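Local coordinates for protein decapping nuclease RAI1 (Candida albicans, PDB 5BUD) that removes NAD caps from the 5' ends of RNAs with the help of divalent metal ions, and binds and stimulates the exoribonuclease RAT1, at residues E22-A27 with I86-S91; G32-D37 with F78-K83; R104-K109 with I121-V126; V209-T212 with V217-V220. All blocks are in the same frame, centred on the assembly; numbering follows the deposited sequence.

Interaction 1. Residues E22-A27 with I86-S91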
loop_
_atom_site.group_PDB
_atom_site.type_symbol
_atom_site.label_atom_id
_atom_site.label_comp_id
_atom_site.label_asym_id
_atom_site.label_seq_id
_atom_site.Cartn_x
_atom_site.Cartn_y
_atom_site.Cartn_z
ATOM N N GLU A 22 -15.068 -2.855 -1.258
ATOM C CA GLU A 22 -14.725 -1.748 -2.138
ATOM C C GLU A 22 -15.931 -0.812 -2.220
ATOM O O GLU A 22 -17.052 -1.275 -2.375
ATOM C CB GLU A 22 -14.399 -2.250 -3.534
ATOM C CG GLU A 22 -14.088 -1.144 -4.529
ATOM C CD GLU A 22 -13.518 -1.670 -5.821
ATOM O OE1 GLU A 22 -12.429 -2.288 -5.793
ATOM O OE2 GLU A 22 -14.150 -1.452 -6.871
ATOM N N LEU A 23 -15.669 0.494 -2.159
ATOM C CA LEU A 23 -16.678 1.530 -2.370
ATOM C C LEU A 23 -16.671 1.942 -3.832
ATOM O O LEU A 23 -17.720 1.964 -4.471
ATOM C CB LEU A 23 -16.398 2.747 -1.472
ATOM C CG LEU A 23 -16.342 2.480 0.046
ATOM C CD1 LEU A 23 -16.064 3.758 0.839
ATOM C CD2 LEU A 23 -17.621 1.810 0.539
ATOM N N PHE A 24 -15.496 2.288 -4.352
ATOM C CA PHE A 24 -15.334 2.629 -5.753
ATOM C C PHE A 24 -13.867 2.479 -6.120
ATOM O O PHE A 24 -13.059 2.090 -5.277
ATOM C CB PHE A 24 -15.803 4.086 -6.018
ATOM C CG PHE A 24 -15.028 5.122 -5.234
ATOM C CD1 PHE A 24 -15.444 5.508 -3.990
ATOM C CD2 PHE A 24 -13.870 5.667 -5.744
ATOM C CE1 PHE A 24 -14.732 6.417 -3.254
ATOM C CE2 PHE A 24 -13.147 6.605 -5.020
ATOM C CZ PHE A 24 -13.572 6.970 -3.768
ATOM N N SER A 25 -13.535 2.818 -7.369
ATOM C CA SER A 25 -12.183 2.829 -7.850
ATOM C C SER A 25 -11.940 4.024 -8.744
ATOM O O SER A 25 -12.879 4.665 -9.200
ATOM C CB SER A 25 -11.911 1.578 -8.665
ATOM O OG SER A 25 -12.857 1.474 -9.701
ATOM N N TYR A 26 -10.666 4.269 -9.015
ATOM C CA TYR A 26 -10.238 5.260 -9.970
ATOM C C TYR A 26 -8.865 4.792 -10.449
ATOM O O TYR A 26 -8.410 3.717 -10.035
ATOM C CB TYR A 26 -10.255 6.666 -9.339
ATOM C CG TYR A 26 -9.321 6.947 -8.190
ATOM C CD1 TYR A 26 -9.551 6.427 -6.932
ATOM C CD2 TYR A 26 -8.226 7.775 -8.351
ATOM C CE1 TYR A 26 -8.711 6.696 -5.858
ATOM C CE2 TYR A 26 -7.373 8.050 -7.294
ATOM C CZ TYR A 26 -7.621 7.505 -6.044
ATOM O OH TYR A 26 -6.757 7.799 -5.017
ATOM N N ALA A 27 -8.206 5.564 -11.314
ATOM C CA ALA A 27 -7.030 5.082 -11.980
ATOM C C ALA A 27 -6.073 6.219 -12.276
ATOM O O ALA A 27 -6.461 7.395 -12.208
ATOM C CB ALA A 27 -7.442 4.364 -13.270
ATOM N N ILE A 86 -15.549 13.031 -4.075
ATOM C CA ILE A 86 -16.654 13.967 -4.434
ATOM C C ILE A 86 -17.561 13.330 -5.505
ATOM O O ILE A 86 -18.769 13.316 -5.369
ATOM C CB ILE A 86 -16.122 15.334 -4.947
ATOM C CG1 ILE A 86 -15.391 16.083 -3.820
ATOM C CG2 ILE A 86 -17.276 16.187 -5.490
ATOM C CD1 ILE A 86 -14.408 17.136 -4.312
ATOM N N LYS A 87 -16.962 12.753 -6.538
ATOM C CA LYS A 87 -17.734 12.030 -7.557
ATOM C C LYS A 87 -18.633 10.946 -6.973
ATOM O O LYS A 87 -19.837 10.871 -7.308
ATOM C CB LYS A 87 -16.808 11.428 -8.592
ATOM C CG LYS A 87 -17.529 10.831 -9.785
ATOM C CD LYS A 87 -16.560 10.563 -10.933
ATOM C CE LYS A 87 -17.262 9.899 -12.108
ATOM N NZ LYS A 87 -17.910 8.635 -11.679
ATOM N N TYR A 88 -18.067 10.105 -6.093
ATOM C CA TYR A 88 -18.822 9.011 -5.495
ATOM C C TYR A 88 -19.905 9.537 -4.600
ATOM O O TYR A 88 -21.041 9.091 -4.659
ATOM C CB TYR A 88 -17.887 8.087 -4.681
ATOM C CG TYR A 88 -18.582 6.926 -3.969
ATOM C CD1 TYR A 88 -19.088 5.835 -4.683
ATOM C CD2 TYR A 88 -18.691 6.902 -2.584
ATOM C CE1 TYR A 88 -19.715 4.773 -4.030
ATOM C CE2 TYR A 88 -19.306 5.846 -1.920
ATOM C CZ TYR A 88 -19.820 4.793 -2.644
ATOM O OH TYR A 88 -20.417 3.762 -1.962
ATOM N N GLU A 89 -19.550 10.461 -3.717
ATOM C CA GLU A 89 -20.496 10.962 -2.747
ATOM C C GLU A 89 -21.627 11.754 -3.428
ATOM O O GLU A 89 -22.727 11.797 -2.914
ATOM C CB GLU A 89 -19.782 11.821 -1.701
ATOM C CG GLU A 89 -18.800 11.055 -0.796
ATOM C CD GLU A 89 -18.166 11.930 0.291
ATOM O OE1 GLU A 89 -18.120 13.187 0.137
ATOM O OE2 GLU A 89 -17.730 11.361 1.330
ATOM N N THR A 90 -21.330 12.391 -4.561
ATOM C CA THR A 90 -22.329 13.155 -5.292
ATOM C C THR A 90 -23.364 12.154 -5.825
ATOM O O THR A 90 -24.560 12.370 -5.649
ATOM C CB THR A 90 -21.695 14.047 -6.392
ATOM O OG1 THR A 90 -20.900 15.077 -5.785
ATOM C CG2 THR A 90 -22.774 14.715 -7.256
ATOM N N SER A 91 -22.893 11.027 -6.379
ATOM C CA SER A 91 -23.773 9.910 -6.806
ATOM C C SER A 91 -24.644 9.334 -5.705
ATOM O O SER A 91 -25.802 9.011 -5.933
ATOM C CB SER A 91 -22.964 8.752 -7.377
ATOM O OG SER A 91 -22.704 8.942 -8.736
HETATM O O HOH W 1 -20.175 1.377 -3.447
#

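Interaction 2. Residues G32-D37 with F78-K83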
loop_
_atom_site.group_PDB
_atom_site.type_symbol
_atom_site.label_atom_id
_atom_site.label_comp_id
_atom_site.label_asym_id
_atom_site.label_seq_id
_atom_site.Cartn_x
_atom_site.Cartn_y
_atom_site.Cartn_z
ATOM N N GLY A 32 0.292 9.894 -16.233
ATOM C CA GLY A 32 0.247 10.339 -14.850
ATOM C C GLY A 32 -0.996 11.134 -14.483
ATOM O O GLY A 32 -1.054 11.717 -13.422
ATOM N N LYS A 33 -2.005 11.126 -15.340
ATOM C CA LYS A 33 -3.235 11.858 -15.077
ATOM C C LYS A 33 -4.280 10.897 -14.548
ATOM O O LYS A 33 -4.399 9.780 -15.051
ATOM C CB LYS A 33 -3.771 12.513 -16.351
ATOM C CG LYS A 33 -2.715 13.024 -17.339
ATOM C CD LYS A 33 -1.841 14.167 -16.816
ATOM C CE LYS A 33 -1.236 14.972 -17.970
ATOM N NZ LYS A 33 -0.382 16.114 -17.540
ATOM N N TYR A 34 -5.065 11.347 -13.570
ATOM C CA TYR A 34 -6.089 10.503 -12.958
ATOM C C TYR A 34 -7.362 10.428 -13.786
ATOM O O TYR A 34 -7.721 11.372 -14.504
ATOM C CB TYR A 34 -6.385 10.982 -11.531
ATOM C CG TYR A 34 -5.198 10.754 -10.647
ATOM C CD1 TYR A 34 -5.063 9.568 -9.934
ATOM C CD2 TYR A 34 -4.168 11.683 -10.575
ATOM C CE1 TYR A 34 -3.952 9.333 -9.151
ATOM C CE2 TYR A 34 -3.055 11.460 -9.792
ATOM C CZ TYR A 34 -2.951 10.282 -9.080
ATOM O OH TYR A 34 -1.852 10.028 -8.299
ATOM N N VAL A 35 -8.036 9.291 -13.667
ATOM C CA VAL A 35 -9.184 8.932 -14.473
ATOM C C VAL A 35 -10.290 8.486 -13.533
ATOM O O VAL A 35 -10.051 7.645 -12.681
ATOM C CB VAL A 35 -8.832 7.735 -15.369
ATOM C CG1 VAL A 35 -10.077 7.198 -16.061
ATOM C CG2 VAL A 35 -7.734 8.112 -16.358
ATOM N N TYR A 36 -11.499 9.022 -13.680
ATOM C CA TYR A 36 -12.555 8.769 -12.687
ATOM C C TYR A 36 -13.773 8.035 -13.245
ATOM O O TYR A 36 -14.538 7.430 -12.485
ATOM C CB TYR A 36 -12.963 10.075 -11.979
ATOM C CG TYR A 36 -11.783 10.859 -11.433
ATOM C CD1 TYR A 36 -11.176 11.876 -12.180
ATOM C CD2 TYR A 36 -11.283 10.599 -10.160
ATOM C CE1 TYR A 36 -10.091 12.586 -11.669
ATOM C CE2 TYR A 36 -10.203 11.284 -9.659
ATOM C CZ TYR A 36 -9.601 12.274 -10.401
ATOM O OH TYR A 36 -8.516 12.941 -9.849
ATOM N N ASP A 37 -13.925 8.050 -14.564
ATOM C CA ASP A 37 -15.022 7.348 -15.242
ATOM C C ASP A 37 -14.500 6.033 -15.821
ATOM O O ASP A 37 -13.357 5.948 -16.274
ATOM C CB ASP A 37 -15.576 8.229 -16.367
ATOM C CG ASP A 37 -16.142 9.539 -15.857
ATOM O OD1 ASP A 37 -17.250 9.536 -15.279
ATOM O OD2 ASP A 37 -15.468 10.572 -16.025
ATOM N N PHE A 78 -3.564 13.190 -2.330
ATOM C CA PHE A 78 -4.879 13.458 -1.747
ATOM C C PHE A 78 -5.833 14.235 -2.635
ATOM O O PHE A 78 -7.060 14.020 -2.573
ATOM C CB PHE A 78 -4.773 14.090 -0.355
ATOM C CG PHE A 78 -5.297 13.208 0.743
ATOM C CD1 PHE A 78 -6.656 13.050 0.919
ATOM C CD2 PHE A 78 -4.448 12.537 1.582
ATOM C CE1 PHE A 78 -7.161 12.228 1.917
ATOM C CE2 PHE A 78 -4.942 11.730 2.599
ATOM C CZ PHE A 78 -6.293 11.573 2.755
ATOM N N ASN A 79 -5.308 15.158 -3.438
ATOM C CA ASN A 79 -6.157 15.901 -4.402
ATOM C C ASN A 79 -7.019 14.963 -5.202
ATOM O O ASN A 79 -8.247 15.094 -5.223
ATOM C CB ASN A 79 -5.303 16.726 -5.360
ATOM C CG ASN A 79 -6.121 17.698 -6.185
ATOM O OD1 ASN A 79 -6.695 17.329 -7.213
ATOM N ND2 ASN A 79 -6.173 18.957 -5.748
ATOM N N SER A 80 -6.381 14.002 -5.859
ATOM C CA SER A 80 -7.096 13.075 -6.726
ATOM C C SER A 80 -8.012 12.154 -5.937
ATOM O O SER A 80 -9.119 11.875 -6.375
ATOM C CB SER A 80 -6.141 12.296 -7.648
ATOM O OG SER A 80 -5.261 11.438 -6.937
ATOM N N LEU A 81 -7.604 11.744 -4.740
ATOM C CA LEU A 81 -8.461 10.891 -3.948
ATOM C C LEU A 81 -9.719 11.663 -3.555
ATOM O O LEU A 81 -10.811 11.148 -3.658
ATOM C CB LEU A 81 -7.727 10.370 -2.704
ATOM C CG LEU A 81 -8.570 9.603 -1.659
ATOM C CD1 LEU A 81 -9.304 8.407 -2.253
ATOM C CD2 LEU A 81 -7.684 9.156 -0.501
ATOM N N LEU A 82 -9.572 12.914 -3.116
ATOM C CA LEU A 82 -10.766 13.712 -2.751
ATOM C C LEU A 82 -11.694 13.945 -3.931
ATOM O O LEU A 82 -12.915 13.981 -3.755
ATOM C CB LEU A 82 -10.395 15.057 -2.109
ATOM C CG LEU A 82 -9.668 14.945 -0.768
ATOM C CD1 LEU A 82 -9.271 16.328 -0.295
ATOM C CD2 LEU A 82 -10.448 14.159 0.312
ATOM N N LYS A 83 -11.118 14.085 -5.120
ATOM C CA LYS A 83 -11.911 14.343 -6.331
ATOM C C LYS A 83 -12.729 13.118 -6.665
ATOM O O LYS A 83 -13.925 13.215 -7.047
ATOM C CB LYS A 83 -11.013 14.759 -7.483
ATOM C CG LYS A 83 -11.727 14.935 -8.810
ATOM C CD LYS A 83 -11.374 16.245 -9.496
ATOM C CE LYS A 83 -12.100 16.409 -10.824
ATOM N NZ LYS A 83 -11.188 16.043 -11.925
#

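Interaction 3. Residues R104-K109 with I121-V126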
loop_
_atom_site.group_PDB
_atom_site.type_symbol
_atom_site.label_atom_id
_atom_site.label_comp_id
_atom_site.label_asym_id
_atom_site.label_seq_id
_atom_site.Cartn_x
_atom_site.Cartn_y
_atom_site.Cartn_z
ATOM N N ARG A 104 -3.787 3.154 2.233
ATOM C CA ARG A 104 -3.405 1.864 2.818
ATOM C C ARG A 104 -1.937 1.744 3.217
ATOM O O ARG A 104 -1.646 1.087 4.217
ATOM C CB ARG A 104 -3.767 0.698 1.897
ATOM C CG ARG A 104 -2.774 0.478 0.787
ATOM C CD ARG A 104 -2.274 -0.962 0.726
ATOM N NE ARG A 104 -1.411 -1.037 -0.433
ATOM C CZ ARG A 104 -1.735 -1.512 -1.636
ATOM N NH1 ARG A 104 -2.933 -2.058 -1.906
ATOM N NH2 ARG A 104 -0.813 -1.450 -2.587
ATOM N N GLU A 105 -1.015 2.385 2.492
ATOM C CA GLU A 105 0.403 2.271 2.833
ATOM C C GLU A 105 0.678 2.868 4.206
ATOM O O GLU A 105 1.562 2.418 4.944
ATOM C CB GLU A 105 1.298 2.944 1.788
ATOM C CG GLU A 105 2.742 2.506 1.901
ATOM C CD GLU A 105 3.762 3.551 1.469
ATOM O OE1 GLU A 105 4.965 3.334 1.751
ATOM O OE2 GLU A 105 3.376 4.572 0.858
ATOM N N ILE A 106 -0.110 3.866 4.563
ATOM C CA ILE A 106 0.009 4.484 5.851
ATOM C C ILE A 106 -0.363 3.505 6.982
ATOM O O ILE A 106 0.399 3.379 7.927
ATOM C CB ILE A 106 -0.804 5.785 5.912
ATOM C CG1 ILE A 106 -0.098 6.839 5.039
ATOM C CG2 ILE A 106 -0.896 6.253 7.342
ATOM C CD1 ILE A 106 -0.930 8.062 4.752
ATOM N N MET A 107 -1.497 2.823 6.893
ATOM C CA MET A 107 -1.835 1.796 7.896
ATOM C C MET A 107 -0.937 0.574 7.873
ATOM O O MET A 107 -0.722 -0.065 8.924
ATOM C CB MET A 107 -3.291 1.365 7.760
ATOM C CG MET A 107 -4.254 2.479 8.104
ATOM S SD MET A 107 -3.991 3.094 9.786
ATOM C CE MET A 107 -4.170 4.811 9.436
ATOM N N THR A 108 -0.431 0.213 6.697
ATOM C CA THR A 108 0.558 -0.863 6.599
ATOM C C THR A 108 1.800 -0.553 7.476
ATOM O O THR A 108 2.273 -1.418 8.156
ATOM C CB THR A 108 0.999 -1.086 5.138
ATOM O OG1 THR A 108 -0.146 -1.429 4.349
ATOM C CG2 THR A 108 2.045 -2.211 5.019
ATOM N N LYS A 109 2.317 0.680 7.433
ATOM C CA LYS A 109 3.430 1.091 8.289
ATOM C C LYS A 109 3.133 0.899 9.771
ATOM O O LYS A 109 3.956 0.384 10.508
ATOM C CB LYS A 109 3.820 2.558 8.009
ATOM C CG LYS A 109 4.489 2.711 6.673
ATOM C CD LYS A 109 4.710 4.162 6.326
ATOM C CE LYS A 109 5.535 4.273 5.054
ATOM N NZ LYS A 109 6.956 4.188 5.454
ATOM N N ILE A 121 8.034 6.749 11.263
ATOM C CA ILE A 121 6.711 7.115 10.709
ATOM C C ILE A 121 6.469 8.582 11.038
ATOM O O ILE A 121 6.575 8.990 12.196
ATOM C CB ILE A 121 5.557 6.288 11.317
ATOM C CG1 ILE A 121 5.806 4.798 11.128
ATOM C CG2 ILE A 121 4.209 6.664 10.688
ATOM C CD1 ILE A 121 4.704 3.910 11.666
ATOM N N ASP A 122 6.135 9.366 10.019
ATOM C CA ASP A 122 5.788 10.774 10.194
ATOM C C ASP A 122 4.573 11.092 9.298
ATOM O O ASP A 122 4.677 11.118 8.053
ATOM C CB ASP A 122 6.959 11.722 9.870
ATOM C CG ASP A 122 8.095 11.665 10.912
ATOM O OD1 ASP A 122 8.086 12.479 11.862
ATOM O OD2 ASP A 122 9.000 10.807 10.791
ATOM N N LEU A 123 3.445 11.355 9.957
ATOM C CA LEU A 123 2.164 11.605 9.292
ATOM C C LEU A 123 1.554 12.932 9.781
ATOM O O LEU A 123 1.970 13.479 10.798
ATOM C CB LEU A 123 1.183 10.491 9.618
ATOM C CG LEU A 123 1.750 9.078 9.452
ATOM C CD1 LEU A 123 0.802 8.041 10.047
ATOM C CD2 LEU A 123 2.063 8.820 7.988
ATOM N N TYR A 124 0.575 13.416 9.032
ATOM C CA TYR A 124 -0.231 14.563 9.403
ATOM C C TYR A 124 -1.662 14.072 9.548
ATOM O O TYR A 124 -2.120 13.279 8.724
ATOM C CB TYR A 124 -0.127 15.636 8.298
ATOM C CG TYR A 124 1.162 16.419 8.277
ATOM C CD1 TYR A 124 1.600 17.143 9.394
ATOM C CD2 TYR A 124 1.929 16.482 7.117
ATOM C CE1 TYR A 124 2.782 17.884 9.340
ATOM C CE2 TYR A 124 3.089 17.222 7.054
ATOM C CZ TYR A 124 3.506 17.927 8.149
ATOM O OH TYR A 124 4.673 18.630 8.011
ATOM N N VAL A 125 -2.329 14.490 10.624
ATOM C CA VAL A 125 -3.745 14.223 10.883
ATOM C C VAL A 125 -4.555 15.535 10.857
ATOM O O VAL A 125 -4.279 16.467 11.641
ATOM C CB VAL A 125 -3.937 13.605 12.262
ATOM C CG1 VAL A 125 -5.374 13.227 12.489
ATOM C CG2 VAL A 125 -3.040 12.397 12.434
ATOM N N VAL A 126 -5.571 15.578 10.014
ATOM C CA VAL A 126 -6.341 16.794 9.787
ATOM C C VAL A 126 -7.822 16.450 9.994
ATOM O O VAL A 126 -8.399 15.730 9.194
ATOM C CB VAL A 126 -6.103 17.363 8.375
ATOM C CG1 VAL A 126 -6.964 18.603 8.132
ATOM C CG2 VAL A 126 -4.624 17.680 8.159
#

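Interaction 4. Residues V209-T212 with V217-V220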
loop_
_atom_site.group_PDB
_atom_site.type_symbol
_atom_site.label_atom_id
_atom_site.label_comp_id
_atom_site.label_asym_id
_atom_site.label_seq_id
_atom_site.Cartn_x
_atom_site.Cartn_y
_atom_site.Cartn_z
ATOM N N VAL A 209 -10.686 2.082 -3.526
ATOM C CA VAL A 209 -11.011 2.713 -2.275
ATOM C C VAL A 209 -12.002 1.830 -1.560
ATOM O O VAL A 209 -13.092 1.543 -2.075
ATOM C CB VAL A 209 -11.586 4.122 -2.471
ATOM C CG1 VAL A 209 -11.960 4.731 -1.137
ATOM C CG2 VAL A 209 -10.544 4.993 -3.125
ATOM N N ILE A 210 -11.619 1.410 -0.352
ATOM C CA ILE A 210 -12.394 0.443 0.405
ATOM C C ILE A 210 -12.783 1.020 1.750
ATOM O O ILE A 210 -12.117 1.916 2.272
ATOM C CB ILE A 210 -11.607 -0.869 0.628
ATOM C CG1 ILE A 210 -10.370 -0.649 1.506
ATOM C CG2 ILE A 210 -11.154 -1.450 -0.706
ATOM C CD1 ILE A 210 -10.106 -1.819 2.395
ATOM N N ARG A 211 -13.887 0.512 2.287
ATOM C CA ARG A 211 -14.307 0.758 3.645
ATOM C C ARG A 211 -14.013 -0.541 4.440
ATOM O O ARG A 211 -14.310 -1.617 3.972
ATOM C CB ARG A 211 -15.800 1.051 3.662
ATOM C CG ARG A 211 -16.369 1.594 4.961
ATOM C CD ARG A 211 -17.788 2.119 4.732
ATOM N NE ARG A 211 -18.429 2.692 5.928
ATOM C CZ ARG A 211 -19.065 1.986 6.871
ATOM N NH1 ARG A 211 -19.140 0.658 6.802
ATOM N NH2 ARG A 211 -19.631 2.611 7.894
ATOM N N THR A 212 -13.428 -0.407 5.621
ATOM C CA THR A 212 -13.162 -1.549 6.516
ATOM C C THR A 212 -13.285 -1.042 7.961
ATOM O O THR A 212 -13.708 0.093 8.213
ATOM C CB THR A 212 -11.777 -2.183 6.227
ATOM O OG1 THR A 212 -11.611 -3.459 6.907
ATOM C CG2 THR A 212 -10.648 -1.214 6.605
ATOM N N VAL A 217 -14.001 1.132 15.186
ATOM C CA VAL A 217 -13.540 2.233 14.323
ATOM C C VAL A 217 -13.745 1.904 12.850
ATOM O O VAL A 217 -13.529 0.781 12.435
ATOM C CB VAL A 217 -12.059 2.569 14.580
ATOM C CG1 VAL A 217 -11.613 3.740 13.695
ATOM C CG2 VAL A 217 -11.860 2.934 16.034
ATOM N N LYS A 218 -14.177 2.891 12.063
ATOM C CA LYS A 218 -14.341 2.717 10.620
ATOM C C LYS A 218 -13.228 3.426 9.858
ATOM O O LYS A 218 -12.892 4.582 10.165
ATOM C CB LYS A 218 -15.705 3.260 10.169
ATOM C CG LYS A 218 -16.896 2.418 10.630
ATOM C CD LYS A 218 -16.652 0.919 10.469
ATOM C CE LYS A 218 -17.819 0.059 10.953
ATOM N NZ LYS A 218 -17.693 -0.237 12.414
ATOM N N LEU A 219 -12.659 2.726 8.878
ATOM C CA LEU A 219 -11.596 3.293 8.043
ATOM C C LEU A 219 -11.886 3.129 6.579
ATOM O O LEU A 219 -12.338 2.078 6.170
ATOM C CB LEU A 219 -10.262 2.629 8.316
ATOM C CG LEU A 219 -9.772 2.736 9.761
ATOM C CD1 LEU A 219 -10.078 1.427 10.460
ATOM C CD2 LEU A 219 -8.273 3.037 9.772
ATOM N N VAL A 220 -11.588 4.176 5.811
ATOM C CA VAL A 220 -11.580 4.119 4.362
ATOM C C VAL A 220 -10.128 4.190 3.913
ATOM O O VAL A 220 -9.410 5.095 4.330
ATOM C CB VAL A 220 -12.418 5.279 3.793
ATOM C CG1 VAL A 220 -12.225 5.426 2.280
ATOM C CG2 VAL A 220 -13.874 5.036 4.153
#

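Interaction 1. Residues E22-A27 with I86-S91
Two first torsions bring the rings of Phe-24 and Tyr-88 together. Phe-24, on strand 21-28, places CG between its backbone N and carbonyl carbon (chi1 61°), while Tyr-88, on helix 78-92, swings CG opposite its own N (chi1 178°), which carries the ring across to the strand. The meeting is lopsided. Phe-24 CD1 lies over one face of the Tyr-88 ring, displaced toward the rim, and comes to 3.4 Å from Tyr-88 CG; Phe-24 CE1 rests 3.8 Å from Tyr-88 CB. With centroids 5.0 Å apart and planes inclined at 32°, the pair is neither a parallel stack nor a T-shaped one. The phenol end of Tyr-88 runs on to Leu-23, whose CB sits 4.2 Å from Tyr-88 CZ.

No direct hydrogen bond joins the two segments. Instead a water donates to Leu-23 O at 2.7 Å and lies 2.8 Å from Tyr-88 OH, bridging the strand carbonyl and the phenol oxygen. Leu-23 and Phe-24 form a classic beta bulge opposite Val-209 of the adjoining strand, consistent with both side chains turning toward the helix. On the helix side, Glu-89 is tied by a salt bridge to Arg-387, and Ile-86 packs on helix 381-389.

The contact therefore depends on one tyrosine with two characters: its ring carbons supply dispersion contact with Phe-24, and its hydroxyl, too far from the strand for a direct bond, satisfies its polarity through a water that also serves a bulge carbonyl at the protein surface.

Interaction 2. Residues G32-D37 with F78-K83
The short strand 34-35 pairs with strand 21-28 as the returning arm of an antiparallel hairpin, and the first turns of helix 78-92 pack against Tyr-34 on the strand and Tyr-36 just after it. Ser-80 stands between the two. Its CB makes a CH-pi contact over the face of Tyr-34, 3.5 Å from the ring centroid and only 12° off the normal, and its OG lies over the same ring, 3.3 Å from Tyr-34 CE1. That hydroxyl is hydrogen-bonded to Asp-77 OD2, just before the helix, so its polarity is satisfied although it lies over a ring.

Tyr-36 approaches Ser-80 from its phenol end: Tyr-36 OH is 3.3 Å from Ser-80 CB, and Ser-80 O lies at the ring edge, 3.5 Å from Tyr-36 CE2. Lys-83 crosses Tyr-36 at about a right angle. Its methylene CG forms a CH-pi contact over one face, 4.1 Å from the centroid, while bends at chi2 (131°) and chi4 carry the amine around to the rim, where Lys-83 NZ comes within 3.6 Å of Tyr-36 CE1. No hydrogen bond links the segments.

Around this contact, Tyr-34 and Ser-80 both pack on Tyr-26 of strand 21-28, and Tyr-36 extends along the helix to Ala-84 and Lys-87. From the helix, Phe-78 and Leu-82 reach instead to Phe-133 of strand 131-136.

Interaction 3. Residues R104-K109 with I121-V126
Helix 104-112 passes beside strand 121-128, their backbones held apart by a layer of side chains: the CA atoms of Ile-106 and Leu-123 are 8.2 Å apart, and those of Lys-109 and Ile-121 7.3 Å. One helical turn therefore separates the two helix residues that meet alternate residues of the strand. The side chains of Ile-106 and Leu-123 run antiparallel alongside each other. The gamma branch CG2 of Ile-106 does the touching, at 3.7 Å from Leu-123 CD1 and 4.0 Å from Leu-123 CD2, so it faces both methyls of the leucine fork.

One turn further along the helix, Lys-109 meets Ile-121. The isoleucine chain is extended at chi2 (-179°), which sends CD1 of Ile-121 out to the helix backbone, 3.8 Å from Lys-109 O and 4.0 Å from Lys-109 CB. The lysine thus contributes its backbone and first methylene here. No hydrogen bond crosses the contact.

On the strand, backbone bonds tie Ile-121 to Tyr-353 and Leu-123 to Leu-351, while Asp-122, between them, forms salt bridges with Arg-144 and Lys-352. Elsewhere on the helix, Arg-104 donates from NH1 to the carbonyl of Glu-224, and Met-107 packs on helix 255-275. Aliphatic packing of this kind is characteristic of a helix laid on a beta-sheet in the core of an alpha/beta fold, here that of a PD-(D/E)XK nuclease of the DXO family, close to the bound RNA.

Interaction 4. Residues V209-T212 with V217-V220
Thr-212 and Leu-219 form the antiparallel hydrogen-bonded pair of a beta hairpin made by strands 205-214 and 217-228, whose short segments run at 173° to one another. Each residue donates one bond to the other and accepts one. Thr-212 N donates to Leu-219 O at 2.8 Å, almost straight down the carbonyl (C=O...N 172°); Leu-219 N returns the bond to Thr-212 O at 2.9 Å, but from a position tilted 40° out of that carbonyl's plane. Arg-211 and Val-220 are the adjacent non-hydrogen-bonded pair.

Several other backbone groups have partners beyond the pair. Ile-210 bonds with Leu-221 further along the hairpin, Val-209 with Leu-23 and Phe-24 of the neighbouring strand, and Arg-211 with Arg-21. Across the hairpin, Ile-210 O also receives a CA-H...O contact from Val-220 CA at 3.1 Å. Lys-218 N is taken by the carboxylate of Asp-99.

Among side chains, Arg-211 leaves its strand with CG opposite the backbone N and stays extended to NE, bringing the guanidinium to Lys-218. One face of that group lies over Lys-218 CG, 3.9 Å from Arg-211 NH2. The aliphatic part of the lysine makes the contact, its amine being displaced by bends at chi2 and chi4, and Arg-211 NH2 hydrogen-bonds to Ser-97 OG. On the same side of the sheet, the hairpin closes tightly: Val-209 CG1 and Val-220 CG1 stand 3.5 Å apart, nearer than methyl carbons usually come.

How the interactions relate
Together the four contacts trace a gradient from surface to core. Interaction 1 lies at the surface and recruits a water; interaction 2, partly buried, leans on CH-pi packing by a serine and a lysine; interactions 3 and 4 are buried, the former aliphatic, the latter backbone hydrogen bonding. Interactions 1 and 2 share helix 78-92 and are nested along the chain, joined by the Ala-27 to Val-35 backbone pairing. Interaction 4 meets interaction 1 where Val-209 pairs with the bulge, and touches interaction 2 through Leu-81. Interaction 3 reaches interaction 4 through Met-107 and Leu-219 but stays clear of the first two.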